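Local coordinates for protein Exo-beta-1,3-galactanase (Bifidobacterium bifidum, PDB 5FLW) that probably releases galactose from the non-reducing ends of beta-1,3-galactans, as an exo-acting glycoside hydrolase of family 43, at residues A18-I23 with W32-E37; E154-G159 with Y184-E189. All blocks are in the same frame, centred on the assembly; numbering follows the deposited sequence.

Contact 1 (A18-I23 with W32-E37); sequences AQLHGI and WYAYGE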
loop_
_atom_site.group_PDB
_atom_site.type_symbol
_atom_site.label_atom_id
_atom_site.label_comp_id
_atom_site.label_asym_id
_atom_site.label_seq_id
_atom_site.Cartn_x
_atom_site.Cartn_y
_atom_site.Cartn_z
ATOM N N ALA A 18 3.815 -10.255 13.438
ATOM C CA ALA A 18 3.849 -10.147 11.972
ATOM C C ALA A 18 4.042 -8.674 11.601
ATOM O O ALA A 18 3.235 -7.821 11.990
ATOM C CB ALA A 18 2.566 -10.692 11.321
ATOM N N GLN A 19 5.116 -8.374 10.861
ATOM C CA GLN A 19 5.462 -7.005 10.470
ATOM C C GLN A 19 4.595 -6.558 9.276
ATOM O O GLN A 19 5.063 -6.270 8.164
ATOM C CB GLN A 19 6.964 -6.906 10.199
ATOM C CG GLN A 19 7.899 -7.146 11.430
ATOM C CD GLN A 19 7.719 -6.116 12.547
ATOM O OE1 GLN A 19 7.754 -4.916 12.319
ATOM N NE2 GLN A 19 7.502 -6.604 13.775
ATOM N N LEU A 20 3.291 -6.507 9.527
ATOM C CA LEU A 20 2.321 -6.156 8.489
ATOM C C LEU A 20 2.096 -4.635 8.481
ATOM O O LEU A 20 0.983 -4.138 8.704
ATOM C CB LEU A 20 1.011 -6.933 8.675
ATOM C CG LEU A 20 1.148 -8.443 8.443
ATOM C CD1 LEU A 20 -0.023 -9.205 9.045
ATOM C CD2 LEU A 20 1.347 -8.811 6.949
ATOM N N HIS A 21 3.186 -3.900 8.207
ATOM C CA HIS A 21 3.206 -2.441 8.265
ATOM C C HIS A 21 3.441 -1.879 6.868
ATOM O O HIS A 21 4.392 -2.283 6.178
ATOM C CB HIS A 21 4.325 -1.934 9.165
ATOM C CG HIS A 21 4.408 -2.626 10.485
ATOM N ND1 HIS A 21 3.380 -2.586 11.412
ATOM C CD2 HIS A 21 5.418 -3.328 11.057
ATOM C CE1 HIS A 21 3.743 -3.279 12.478
ATOM N NE2 HIS A 21 4.985 -3.722 12.299
ATOM N N GLY A 22 2.582 -0.942 6.464
ATOM C CA GLY A 22 2.672 -0.344 5.138
ATOM C C GLY A 22 2.593 -1.356 4.012
ATOM O O GLY A 22 3.276 -1.190 3.003
ATOM N N ILE A 23 1.730 -2.389 4.142
ATOM C CA ILE A 23 1.871 -3.579 3.293
ATOM C C ILE A 23 1.400 -3.351 1.857
ATOM O O ILE A 23 0.498 -2.542 1.562
ATOM C CB ILE A 23 1.203 -4.848 3.873
ATOM C CG1 ILE A 23 -0.328 -4.736 3.866
ATOM C CG2 ILE A 23 1.765 -5.167 5.220
ATOM C CD1 ILE A 23 -1.032 -5.995 4.354
ATOM N N TRP A 32 -2.845 -15.373 -0.748
ATOM C CA TRP A 32 -2.517 -13.959 -0.597
ATOM C C TRP A 32 -1.087 -13.802 -0.089
ATOM O O TRP A 32 -0.675 -14.493 0.848
ATOM C CB TRP A 32 -3.490 -13.259 0.354
ATOM C CG TRP A 32 -4.845 -12.997 -0.307
ATOM C CD1 TRP A 32 -5.970 -13.769 -0.220
ATOM C CD2 TRP A 32 -5.179 -11.890 -1.154
ATOM N NE1 TRP A 32 -6.987 -13.216 -0.977
ATOM C CE2 TRP A 32 -6.526 -12.058 -1.549
ATOM C CE3 TRP A 32 -4.474 -10.762 -1.596
ATOM C CZ2 TRP A 32 -7.183 -11.146 -2.374
ATOM C CZ3 TRP A 32 -5.129 -9.852 -2.437
ATOM C CH2 TRP A 32 -6.470 -10.050 -2.807
ATOM N N TYR A 33 -0.340 -12.897 -0.714
ATOM C CA TYR A 33 1.019 -12.564 -0.311
ATOM C C TYR A 33 1.039 -11.131 0.198
ATOM O O TYR A 33 0.665 -10.212 -0.540
ATOM C CB TYR A 33 1.974 -12.677 -1.504
ATOM C CG TYR A 33 2.182 -14.095 -1.960
ATOM C CD1 TYR A 33 1.163 -14.795 -2.595
ATOM C CD2 TYR A 33 3.399 -14.749 -1.728
ATOM C CE1 TYR A 33 1.338 -16.116 -3.010
ATOM C CE2 TYR A 33 3.596 -16.075 -2.136
ATOM C CZ TYR A 33 2.551 -16.754 -2.773
ATOM O OH TYR A 33 2.703 -18.063 -3.196
ATOM N N ALA A 34 1.507 -10.937 1.432
ATOM C CA ALA A 34 1.710 -9.606 2.003
ATOM C C ALA A 34 3.203 -9.281 2.040
ATOM O O ALA A 34 4.030 -10.147 2.357
ATOM C CB ALA A 34 1.142 -9.525 3.428
ATOM N N TYR A 35 3.547 -8.031 1.729
ATOM C CA TYR A 35 4.926 -7.552 1.817
ATOM C C TYR A 35 4.921 -6.348 2.755
ATOM O O TYR A 35 4.274 -5.345 2.453
ATOM C CB TYR A 35 5.459 -7.165 0.419
ATOM C CG TYR A 35 5.384 -8.341 -0.553
ATOM C CD1 TYR A 35 6.456 -9.275 -0.653
ATOM C CD2 TYR A 35 4.233 -8.573 -1.325
ATOM C CE1 TYR A 35 6.388 -10.374 -1.524
ATOM C CE2 TYR A 35 4.154 -9.689 -2.183
ATOM C CZ TYR A 35 5.233 -10.576 -2.283
ATOM O OH TYR A 35 5.170 -11.658 -3.131
ATOM N N GLY A 36 5.628 -6.443 3.890
ATOM C CA GLY A 36 5.554 -5.412 4.906
ATOM C C GLY A 36 6.911 -4.868 5.319
ATOM O O GLY A 36 7.963 -5.481 5.082
ATOM N N GLU A 37 6.875 -3.675 5.945
ATOM C CA GLU A 37 8.090 -3.078 6.505
ATOM C C GLU A 37 8.502 -3.821 7.774
ATOM O O GLU A 37 7.734 -3.884 8.728
ATOM C CB GLU A 37 7.830 -1.611 6.839
ATOM C CG GLU A 37 7.366 -0.772 5.652
ATOM C CD GLU A 37 6.858 0.617 6.035
ATOM O OE1 GLU A 37 7.033 1.055 7.193
ATOM O OE2 GLU A 37 6.207 1.267 5.180
#
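Leu20 overlaps Ala34 through one methyl, its CD2 lying 3.6 Å from Ala34 CB. The CB of Leu20 points away from the strand, and the turn of its branch brings CD2 back over Ala34. Ile23 meets the strand at Tyr35 and Gly36: with CG1 between the backbone N and the carbonyl carbon (chi1 69°), CG2 is left to approach Gly36 CA at 3.8 Å. The Ile23 backbone also touches the strand, by a CA-H...O contact of 3.1 Å from Ile23 CA to Tyr35 O. A second such contact joins Gly36 CA to Gln19 O at 3.4 Å, and it depends on the bare CA of Gly36, where a side chain would run into that same carbonyl oxygen. In the five-bladed beta-propeller of family 43, 18-23 leads into the first blade, and strand 31-37, the second of that blade, returns alongside it. One straight hydrogen bond ties the two: Glu37 N to His21 O, 2.9 Å, 180° at the hydrogen, in the carbonyl plane. Glu37 also presents its own carbonyl oxygen to this segment, in plane at the edge of the His21 ring, 3.3 Å from His21 CD2, and 3.4 Å from Gln19 CB. The ring itself is tethered by NE2 to Gly274 O, while Gln19 OE1 accepts from Lys39 N. Beyond its CG the Glu37 chain is extended, carrying the carboxylate past Gly22 CA to a salt bridge with Lys39 and a bond from the backbone N of Arg83, on the first strand of the next blade.

Contact 2 (E154-G159 with Y184-E189); sequences EDRDHG and YPYGLE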
loop_
_atom_site.group_PDB
_atom_site.type_symbol
_atom_site.label_atom_id
_atom_site.label_comp_id
_atom_site.label_asym_id
_atom_site.label_seq_id
_atom_site.Cartn_x
_atom_site.Cartn_y
_atom_site.Cartn_z
ATOM N N GLU A 154 2.900 9.642 -4.251
ATOM C CA GLU A 154 2.635 10.964 -3.690
ATOM C C GLU A 154 3.841 11.877 -3.900
ATOM O O GLU A 154 4.973 11.525 -3.542
ATOM C CB GLU A 154 2.278 10.867 -2.202
ATOM C CG GLU A 154 1.666 12.159 -1.625
ATOM C CD GLU A 154 2.696 13.172 -1.118
ATOM O OE1 GLU A 154 3.725 12.747 -0.545
ATOM O OE2 GLU A 154 2.478 14.400 -1.288
ATOM N N ASP A 155 3.583 13.055 -4.472
ATOM C CA ASP A 155 4.604 14.020 -4.878
ATOM C C ASP A 155 4.210 15.361 -4.260
ATOM O O ASP A 155 3.245 15.999 -4.719
ATOM C CB ASP A 155 4.630 14.054 -6.410
ATOM C CG ASP A 155 5.392 15.232 -7.008
ATOM O OD1 ASP A 155 5.924 16.113 -6.298
ATOM O OD2 ASP A 155 5.420 15.275 -8.277
ATOM N N ARG A 156 4.946 15.784 -3.213
ATOM C CA ARG A 156 4.496 16.939 -2.419
ATOM C C ARG A 156 4.353 18.223 -3.246
ATOM O O ARG A 156 3.564 19.111 -2.880
ATOM C CB ARG A 156 5.387 17.174 -1.209
ATOM C CG ARG A 156 4.732 18.066 -0.105
ATOM C CD ARG A 156 3.513 17.402 0.563
ATOM N NE ARG A 156 3.707 15.954 0.732
ATOM C CZ ARG A 156 4.192 15.357 1.831
ATOM N NH1 ARG A 156 4.543 16.059 2.911
ATOM N NH2 ARG A 156 4.351 14.032 1.837
ATOM N N ASP A 157 5.106 18.357 -4.349
ATOM C CA ASP A 157 5.039 19.590 -5.126
ATOM C C ASP A 157 3.873 19.613 -6.119
ATOM O O ASP A 157 3.529 20.697 -6.606
ATOM C CB ASP A 157 6.329 19.824 -5.914
ATOM C CG ASP A 157 7.571 19.927 -5.032
ATOM O OD1 ASP A 157 7.531 20.565 -3.957
ATOM O OD2 ASP A 157 8.588 19.332 -5.452
ATOM N N HIS A 158 3.273 18.439 -6.461
ATOM C CA HIS A 158 2.317 18.385 -7.575
ATOM C C HIS A 158 0.978 17.736 -7.250
ATOM O O HIS A 158 -0.075 18.213 -7.724
ATOM C CB HIS A 158 2.909 17.705 -8.836
ATOM C CG HIS A 158 4.158 18.355 -9.346
ATOM N ND1 HIS A 158 5.390 17.746 -9.305
ATOM C CD2 HIS A 158 4.364 19.578 -9.886
ATOM C CE1 HIS A 158 6.304 18.555 -9.810
ATOM N NE2 HIS A 158 5.707 19.674 -10.170
ATOM N N GLY A 159 0.983 16.656 -6.488
ATOM C CA GLY A 159 -0.195 15.867 -6.238
ATOM C C GLY A 159 0.206 14.417 -6.202
ATOM O O GLY A 159 1.392 14.080 -6.179
ATOM N N TYR A 184 -7.716 21.053 -1.470
ATOM C CA TYR A 184 -6.525 20.652 -0.710
ATOM C C TYR A 184 -5.333 20.987 -1.593
ATOM O O TYR A 184 -5.428 20.859 -2.824
ATOM C CB TYR A 184 -6.536 19.141 -0.425
ATOM C CG TYR A 184 -5.767 18.676 0.808
ATOM C CD1 TYR A 184 -5.975 19.272 2.059
ATOM C CD2 TYR A 184 -4.888 17.584 0.735
ATOM C CE1 TYR A 184 -5.294 18.816 3.210
ATOM C CE2 TYR A 184 -4.205 17.117 1.871
ATOM C CZ TYR A 184 -4.407 17.736 3.103
ATOM O OH TYR A 184 -3.723 17.273 4.213
ATOM N N PRO A 185 -4.220 21.443 -1.004
ATOM C CA PRO A 185 -3.042 21.811 -1.804
ATOM C C PRO A 185 -2.193 20.625 -2.235
ATOM O O PRO A 185 -1.172 20.833 -2.907
ATOM C CB PRO A 185 -2.236 22.725 -0.854
ATOM C CG PRO A 185 -3.080 22.922 0.377
ATOM C CD PRO A 185 -4.011 21.730 0.427
ATOM N N TYR A 186 -2.584 19.401 -1.864
ATOM C CA TYR A 186 -1.758 18.226 -2.081
ATOM C C TYR A 186 -2.624 17.067 -2.532
ATOM O O TYR A 186 -3.848 17.070 -2.356
ATOM C CB TYR A 186 -1.097 17.782 -0.764
ATOM C CG TYR A 186 -0.373 18.896 -0.080
ATOM C CD1 TYR A 186 0.863 19.313 -0.559
ATOM C CD2 TYR A 186 -0.937 19.560 1.024
ATOM C CE1 TYR A 186 1.545 20.351 0.036
ATOM C CE2 TYR A 186 -0.260 20.611 1.635
ATOM C CZ TYR A 186 0.992 20.996 1.130
ATOM O OH TYR A 186 1.710 22.024 1.700
ATOM N N GLY A 187 -1.964 16.044 -3.069
ATOM C CA GLY A 187 -2.598 14.753 -3.177
ATOM C C GLY A 187 -2.663 14.095 -1.807
ATOM O O GLY A 187 -2.074 14.560 -0.828
ATOM N N LEU A 188 -3.373 12.985 -1.738
ATOM C CA LEU A 188 -3.474 12.246 -0.497
ATOM C C LEU A 188 -2.375 11.192 -0.518
ATOM O O LEU A 188 -1.986 10.723 -1.586
ATOM C CB LEU A 188 -4.848 11.589 -0.378
ATOM C CG LEU A 188 -6.050 12.536 -0.311
ATOM C CD1 LEU A 188 -7.291 11.795 0.157
ATOM C CD2 LEU A 188 -5.752 13.718 0.596
ATOM N N GLU A 189 -1.977 10.891 0.702
ATOM C CA GLU A 189 -0.895 9.913 0.647
ATOM C C GLU A 189 -1.398 8.478 0.822
ATOM O O GLU A 189 -2.599 8.239 0.769
ATOM C CB GLU A 189 0.277 10.268 1.565
ATOM C CG GLU A 189 -0.042 10.305 3.039
ATOM C CD GLU A 189 1.133 10.780 3.875
ATOM O OE1 GLU A 189 2.283 10.764 3.392
ATOM O OE2 GLU A 189 0.900 11.161 5.029
HETATM O O HOH W 1 3.826 10.415 0.929
HETATM O O HOH W 2 0.919 16.009 -2.853
HETATM O O HOH W 3 1.014 19.844 -4.191
HETATM O O HOH W 4 5.558 11.554 3.338
#
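Arg156 lays the aliphatic part of its side chain beside Tyr186, with Arg156 CD 3.5 Å from Tyr186 CD1 and the guanidinium plane steeply inclined to the ring, at 83°. Its CG stands anti to the backbone N (chi1 -162°), and two bends further out, at chi2 and chi3, swing the guanidinium round toward Glu154. Arg156 O lies in the plane of the Tyr186 ring, at its edge, while Pro185 CB sits above one face. Glu154 is folded to match: a bend at chi2 (-87°) turns its carboxylate to the arginine, which grips it side-on in a salt bridge, NE to OE2 at 2.8 Å and NH2 to OE1, also at 2.8 Å. Both oxygens lie close to the guanidinium plane. The first segment is the hairpin between the second and third strands of the third propeller blade, with a classic beta bulge in which His158 and Gly159 face Asp155; 184-189 is the loop leading into the fourth blade. Asp155 OD2 takes the His158 ND1 bond at 2.7 Å, in the imidazole plane. Glu189 OE1 lies 4.2 Å from Arg156 NH2, well out of the guanidinium plane, and a water instead bridges it to Glu154 OE1. Another water accepts from Gly187 N and donates to Glu154 OE2 and Asp155 O. A methionine in place of Arg156 would probably leave the Glu154 carboxylate without its salt-bridge partner and freer to turn. Gly187 and Gly159 meet backbone to backbone, Gly159 CA to Gly187 N 3.6 Å, where a CB on Gly187 would clash with Gly159 C.

Both segments of contact 1 precede those of contact 2 in the sequence. Their centres lie 25 Å apart on opposite sides of the chain's centre, and their nearest atoms are about 10 Å apart without touching. They share no sheet. The segments 18-23 and 32-37 belong to the approach and second strand of the blade formed by 24-28, 31-37, 48-53 and 60-66, whereas 154-159 turns between two strands of the blade 139-179 and 184-189 leads into the blade that starts with strand 191-196. Contact 1 sets the lead-in loop against a strand of the first blade; contact 2 joins the hairpin turn of the third blade to the loop that enters the fourth, at separate places round the propeller that probably carries this enzyme's galactanase activity.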